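Trichothecene 3-O-acetyltransferase TRI101 (Fusarium sporotrichioides, PDB 2ZBA) catalyses transfer of an acetyl group from acetyl-CoA to the 3-hydroxyl of trichothecene mycotoxins such as those on the pathway to T-2 toxin. Local coordinates at residues A275-W278 against Q279-R283; R438-D441 against M442-K446. One frame throughout, in Å; residues are numbered along the deposited sequence.

Interaction 1: A275-W278 against Q279-R283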
loop_
_atom_site.group_PDB
_atom_site.type_symbol
_atom_site.label_atom_id
_atom_site.label_comp_id
_atom_site.label_asym_id
_atom_site.label_seq_id
_atom_site.Cartn_x
_atom_site.Cartn_y
_atom_site.Cartn_z
ATOM N N ALA A 275 -16.276 5.585 -1.156
ATOM C CA ALA A 275 -17.725 5.421 -0.970
ATOM C C ALA A 275 -18.417 4.963 -2.252
ATOM O O ALA A 275 -19.322 4.118 -2.233
ATOM C CB ALA A 275 -18.326 6.735 -0.495
ATOM N N PHE A 276 -17.986 5.513 -3.379
ATOM C CA PHE A 276 -18.576 5.107 -4.657
ATOM C C PHE A 276 -18.259 3.649 -4.950
ATOM O O PHE A 276 -19.109 2.907 -5.465
ATOM C CB PHE A 276 -18.132 6.032 -5.798
ATOM C CG PHE A 276 -18.676 5.635 -7.151
ATOM C CD1 PHE A 276 -20.047 5.710 -7.415
ATOM C CD2 PHE A 276 -17.821 5.182 -8.153
ATOM C CE1 PHE A 276 -20.569 5.337 -8.674
ATOM C CE2 PHE A 276 -18.321 4.816 -9.404
ATOM C CZ PHE A 276 -19.700 4.898 -9.661
ATOM N N ILE A 277 -17.056 3.209 -4.575
ATOM C CA ILE A 277 -16.682 1.804 -4.799
ATOM C C ILE A 277 -17.390 0.812 -3.864
ATOM O O ILE A 277 -17.748 -0.289 -4.273
ATOM C CB ILE A 277 -15.147 1.591 -4.728
ATOM C CG1 ILE A 277 -14.463 2.333 -5.879
ATOM C CG2 ILE A 277 -14.822 0.088 -4.757
ATOM C CD1 ILE A 277 -13.023 2.627 -5.671
ATOM N N TRP A 278 -17.560 1.196 -2.607
ATOM C CA TRP A 278 -18.324 0.381 -1.668
ATOM C C TRP A 278 -19.769 0.248 -2.133
ATOM O O TRP A 278 -20.313 -0.852 -2.128
ATOM C CB TRP A 278 -18.263 0.971 -0.262
ATOM C CG TRP A 278 -18.701 0.019 0.852
ATOM C CD1 TRP A 278 -18.945 -1.321 0.749
ATOM C CD2 TRP A 278 -18.892 0.357 2.228
ATOM N NE1 TRP A 278 -19.300 -1.839 1.980
ATOM C CE2 TRP A 278 -19.259 -0.835 2.908
ATOM C CE3 TRP A 278 -18.771 1.548 2.964
ATOM C CZ2 TRP A 278 -19.508 -0.870 4.280
ATOM C CZ3 TRP A 278 -19.034 1.509 4.344
ATOM C CH2 TRP A 278 -19.404 0.310 4.973
ATOM N N GLN A 279 -20.365 1.362 -2.565
ATOM C CA GLN A 279 -21.733 1.344 -3.064
ATOM C C GLN A 279 -21.826 0.476 -4.318
ATOM O O GLN A 279 -22.703 -0.390 -4.422
ATOM C CB GLN A 279 -22.223 2.757 -3.385
ATOM C CG GLN A 279 -22.502 3.633 -2.157
ATOM C CD GLN A 279 -23.523 4.740 -2.437
ATOM O OE1 GLN A 279 -24.040 4.855 -3.549
ATOM N NE2 GLN A 279 -23.807 5.561 -1.427
ATOM N N SER A 280 -20.896 0.697 -5.248
ATOM C CA SER A 280 -20.919 0.014 -6.546
ATOM C C SER A 280 -20.661 -1.477 -6.423
ATOM O O SER A 280 -21.330 -2.275 -7.068
ATOM C CB SER A 280 -19.918 0.650 -7.506
ATOM O OG SER A 280 -20.093 2.056 -7.560
ATOM N N THR A 281 -19.684 -1.843 -5.603
ATOM C CA THR A 281 -19.376 -3.251 -5.348
ATOM C C THR A 281 -20.536 -3.907 -4.613
ATOM O O THR A 281 -20.959 -5.017 -4.963
ATOM C CB THR A 281 -18.064 -3.412 -4.520
ATOM O OG1 THR A 281 -16.925 -3.032 -5.318
ATOM C CG2 THR A 281 -17.903 -4.818 -4.077
ATOM N N SER A 282 -21.060 -3.220 -3.599
ATOM C CA SER A 282 -22.265 -3.685 -2.898
ATOM C C SER A 282 -23.397 -3.923 -3.893
ATOM O O SER A 282 -23.933 -5.025 -3.974
ATOM C CB SER A 282 -22.685 -2.683 -1.814
ATOM O OG SER A 282 -21.754 -2.689 -0.749
ATOM N N ARG A 283 -23.724 -2.888 -4.663
ATOM C CA ARG A 283 -24.758 -2.976 -5.696
ATOM C C ARG A 283 -24.682 -4.249 -6.531
ATOM O O ARG A 283 -25.650 -5.010 -6.561
ATOM C CB ARG A 283 -24.730 -1.745 -6.596
ATOM C CG ARG A 283 -25.734 -1.787 -7.725
ATOM C CD ARG A 283 -25.872 -0.426 -8.357
ATOM N NE ARG A 283 -24.676 -0.013 -9.085
ATOM C CZ ARG A 283 -23.856 0.958 -8.691
ATOM N NH1 ARG A 283 -24.081 1.620 -7.550
ATOM N NH2 ARG A 283 -22.786 1.254 -9.421
#
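F276 and S280 meet one turn apart on helix 269-285 of this BAHD-superfamily acyltransferase, with the serine hydroxyl over one face of the phenyl ring. S280 OG stands 3.4 Å above the plane of the F276 ring, over its centre. The ring gets there because F276 CG lies opposite its own backbone N (chi1 178°), which carries it along the helix beside S280; Y454 also meets this ring edge-to-face. S280 N bonds to F276 O; S280 OG also points at that oxygen, but at 2.5 Å the separation is too short for its exact length to be trusted. I277 and T281 repeat the i to i+4 pairing with less grip: CG2 of I277 lies 3.8 Å from T281 OG1, whose bond to I277 O is weak. On another side of the helix the W278 indole sits obliquely to S282 OG, which lies 3.5 Å from W278 CD1, and W278 NE1 hydrogen-bonds to T295 OG1. The neighbouring Q279 side chain runs past A275 O to reach T338 with NE2. W278 O is held twice by one residue: S282 N at 2.9 Å and S282 OG at 2.7 Å approach it from opposite faces of the carbonyl plane.

Interaction 2: R438-D441 against M442-K446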
loop_
_atom_site.group_PDB
_atom_site.type_symbol
_atom_site.label_atom_id
_atom_site.label_comp_id
_atom_site.label_asym_id
_atom_site.label_seq_id
_atom_site.Cartn_x
_atom_site.Cartn_y
_atom_site.Cartn_z
ATOM N N ARG A 438 -14.051 -11.498 -7.359
ATOM C CA ARG A 438 -14.425 -12.751 -8.015
ATOM C C ARG A 438 -15.091 -12.474 -9.370
ATOM O O ARG A 438 -15.757 -11.458 -9.529
ATOM C CB ARG A 438 -15.320 -13.615 -7.103
ATOM C CG ARG A 438 -16.791 -13.185 -7.021
ATOM C CD ARG A 438 -17.622 -14.173 -6.204
ATOM N NE ARG A 438 -17.139 -14.325 -4.830
ATOM C CZ ARG A 438 -17.527 -15.288 -3.992
ATOM N NH1 ARG A 438 -18.421 -16.191 -4.375
ATOM N NH2 ARG A 438 -17.026 -15.353 -2.764
ATOM N N ASP A 439 -14.926 -13.391 -10.326
ATOM C CA ASP A 439 -15.326 -13.169 -11.734
ATOM C C ASP A 439 -16.720 -12.558 -11.949
ATOM O O ASP A 439 -16.853 -11.608 -12.725
ATOM C CB ASP A 439 -15.186 -14.454 -12.562
ATOM C CG ASP A 439 -13.731 -14.845 -12.824
ATOM O OD1 ASP A 439 -12.800 -14.088 -12.477
ATOM O OD2 ASP A 439 -13.523 -15.938 -13.385
ATOM N N GLU A 440 -17.743 -13.085 -11.270
ATOM C CA GLU A 440 -19.111 -12.605 -11.492
ATOM C C GLU A 440 -19.322 -11.185 -10.992
ATOM O O GLU A 440 -20.077 -10.430 -11.603
ATOM C CB GLU A 440 -20.178 -13.575 -10.947
ATOM C CG GLU A 440 -20.282 -13.674 -9.427
ATOM C CD GLU A 440 -21.074 -14.904 -8.978
ATOM O OE1 GLU A 440 -22.304 -14.969 -9.236
ATOM O OE2 GLU A 440 -20.466 -15.794 -8.343
ATOM N N ASP A 441 -18.640 -10.822 -9.902
ATOM C CA ASP A 441 -18.649 -9.441 -9.408
ATOM C C ASP A 441 -17.917 -8.536 -10.388
ATOM O O ASP A 441 -18.420 -7.474 -10.744
ATOM C CB ASP A 441 -17.974 -9.324 -8.037
ATOM C CG ASP A 441 -18.830 -9.860 -6.896
ATOM O OD1 ASP A 441 -19.924 -10.401 -7.159
ATOM O OD2 ASP A 441 -18.376 -9.746 -5.722
HETATM N N MSE A 442 -16.723 -8.957 -10.812
HETATM C CA MSE A 442 -15.955 -8.203 -11.806
HETATM C C MSE A 442 -16.756 -7.918 -13.083
HETATM O O MSE A 442 -16.765 -6.793 -13.560
HETATM C CB MSE A 442 -14.638 -8.913 -12.149
HETATM C CG MSE A 442 -13.659 -8.050 -12.960
HETATM SE SE MSE A 442 -12.818 -6.591 -11.975
HETATM C CE MSE A 442 -11.409 -7.631 -11.008
ATOM N N GLU A 443 -17.426 -8.935 -13.624
ATOM C CA GLU A 443 -18.139 -8.787 -14.900
ATOM C C GLU A 443 -19.418 -7.961 -14.770
ATOM O O GLU A 443 -19.778 -7.222 -15.689
ATOM C CB GLU A 443 -18.387 -10.142 -15.591
ATOM C CG GLU A 443 -19.130 -11.223 -14.807
ATOM C CD GLU A 443 -19.278 -12.527 -15.616
ATOM O OE1 GLU A 443 -19.830 -12.468 -16.744
ATOM O OE2 GLU A 443 -18.838 -13.605 -15.135
ATOM N N ARG A 444 -20.088 -8.072 -13.621
ATOM C CA ARG A 444 -21.247 -7.241 -13.341
ATOM C C ARG A 444 -20.863 -5.778 -13.098
ATOM O O ARG A 444 -21.609 -4.872 -13.478
ATOM C CB ARG A 444 -22.093 -7.828 -12.198
ATOM C CG ARG A 444 -22.792 -9.127 -12.612
ATOM C CD ARG A 444 -23.951 -9.530 -11.702
ATOM N NE ARG A 444 -23.579 -10.548 -10.722
ATOM C CZ ARG A 444 -24.068 -11.789 -10.677
ATOM N NH1 ARG A 444 -24.973 -12.202 -11.560
ATOM N NH2 ARG A 444 -23.660 -12.619 -9.722
ATOM N N LEU A 445 -19.693 -5.548 -12.507
ATOM C CA LEU A 445 -19.205 -4.189 -12.243
ATOM C C LEU A 445 -18.851 -3.491 -13.551
ATOM O O LEU A 445 -19.296 -2.365 -13.814
ATOM C CB LEU A 445 -17.984 -4.204 -11.312
ATOM C CG LEU A 445 -17.625 -2.856 -10.694
ATOM C CD1 LEU A 445 -18.752 -2.357 -9.795
ATOM C CD2 LEU A 445 -16.297 -2.905 -9.941
ATOM N N LYS A 446 -18.051 -4.184 -14.360
ATOM C CA LYS A 446 -17.648 -3.718 -15.684
ATOM C C LYS A 446 -18.842 -3.393 -16.592
ATOM O O LYS A 446 -18.782 -2.452 -17.364
ATOM C CB LYS A 446 -16.750 -4.758 -16.346
ATOM C CG LYS A 446 -15.344 -4.810 -15.760
ATOM C CD LYS A 446 -14.628 -6.094 -16.160
ATOM C CE LYS A 446 -14.507 -6.237 -17.671
ATOM N NZ LYS A 446 -13.626 -7.381 -18.010
HETATM O O HOH W 1 -22.528 -10.099 -8.137
#
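The carboxylate of E440 and the guanidinium of R444 lie with their planes 35° apart, the two side chains running side by side and pointing the same way. E440 OE1 comes obliquely to the guanidinium, neither squarely over a face nor at an edge, and forms a salt bridge with R444 NH2 at 2.8 Å. E440 CG is placed between the backbone N and the carbonyl carbon (chi1 70°), and the chain then extends; the arginine bends at chi3 (-99°), which turns its head back toward the glutamate. On its way there the arginine passes its own backbone partner, with R444 CG 3.2 Å from E440 O.

The other nitrogen used, R444 NE, donates to a water that in turn donates to D441 OD1, each bond 2.8 Å long. The arginine thus links to two carboxylates, one directly and one through water. D441 is further engaged by R285 through OD2 and by R288 through OD1, so its carboxylate lies among several positive groups, which would probably favour its charged form. E443 takes another course, its CG packing 3.1 Å from D439 O.

M442, a selenomethionine, bends its chain away from this polar face to rest on T238 and F242 of strand 237-244, and L445 leans on S280 and V284 of helix 269-285. Beneath the side chains four i to i+4 amide bonds begin with M442 N to R438 O, 3.0 Å long and nearly straight. R438 holds the N-cap position, where strand 431-438 passes directly into helix 439-446. The whole is a short amphipathic helix of about two turns, with an i to i+4 glutamate-arginine salt bridge along its polar side.

Both contacts are i to i+4 arrangements within single helices, but their settings differ. The residues that touch in interaction 1 are all buried, packed against helices 327-332, 335-344 and 449-454 and strand 419-422, and the polar contacts made by side chains within it are hydroxyls turned back on backbone carbonyls. Interaction 2 is only partly buried, and its chemistry is that of charge, with carboxylates, guanidinium groups and a bridging water. The two helices nevertheless meet, their contact centres about 13 Å apart, where L445 CD1 packs 3.8 Å from S280 O. Bound coenzyme A is about 11 Å from the A275 side chain of interaction 1.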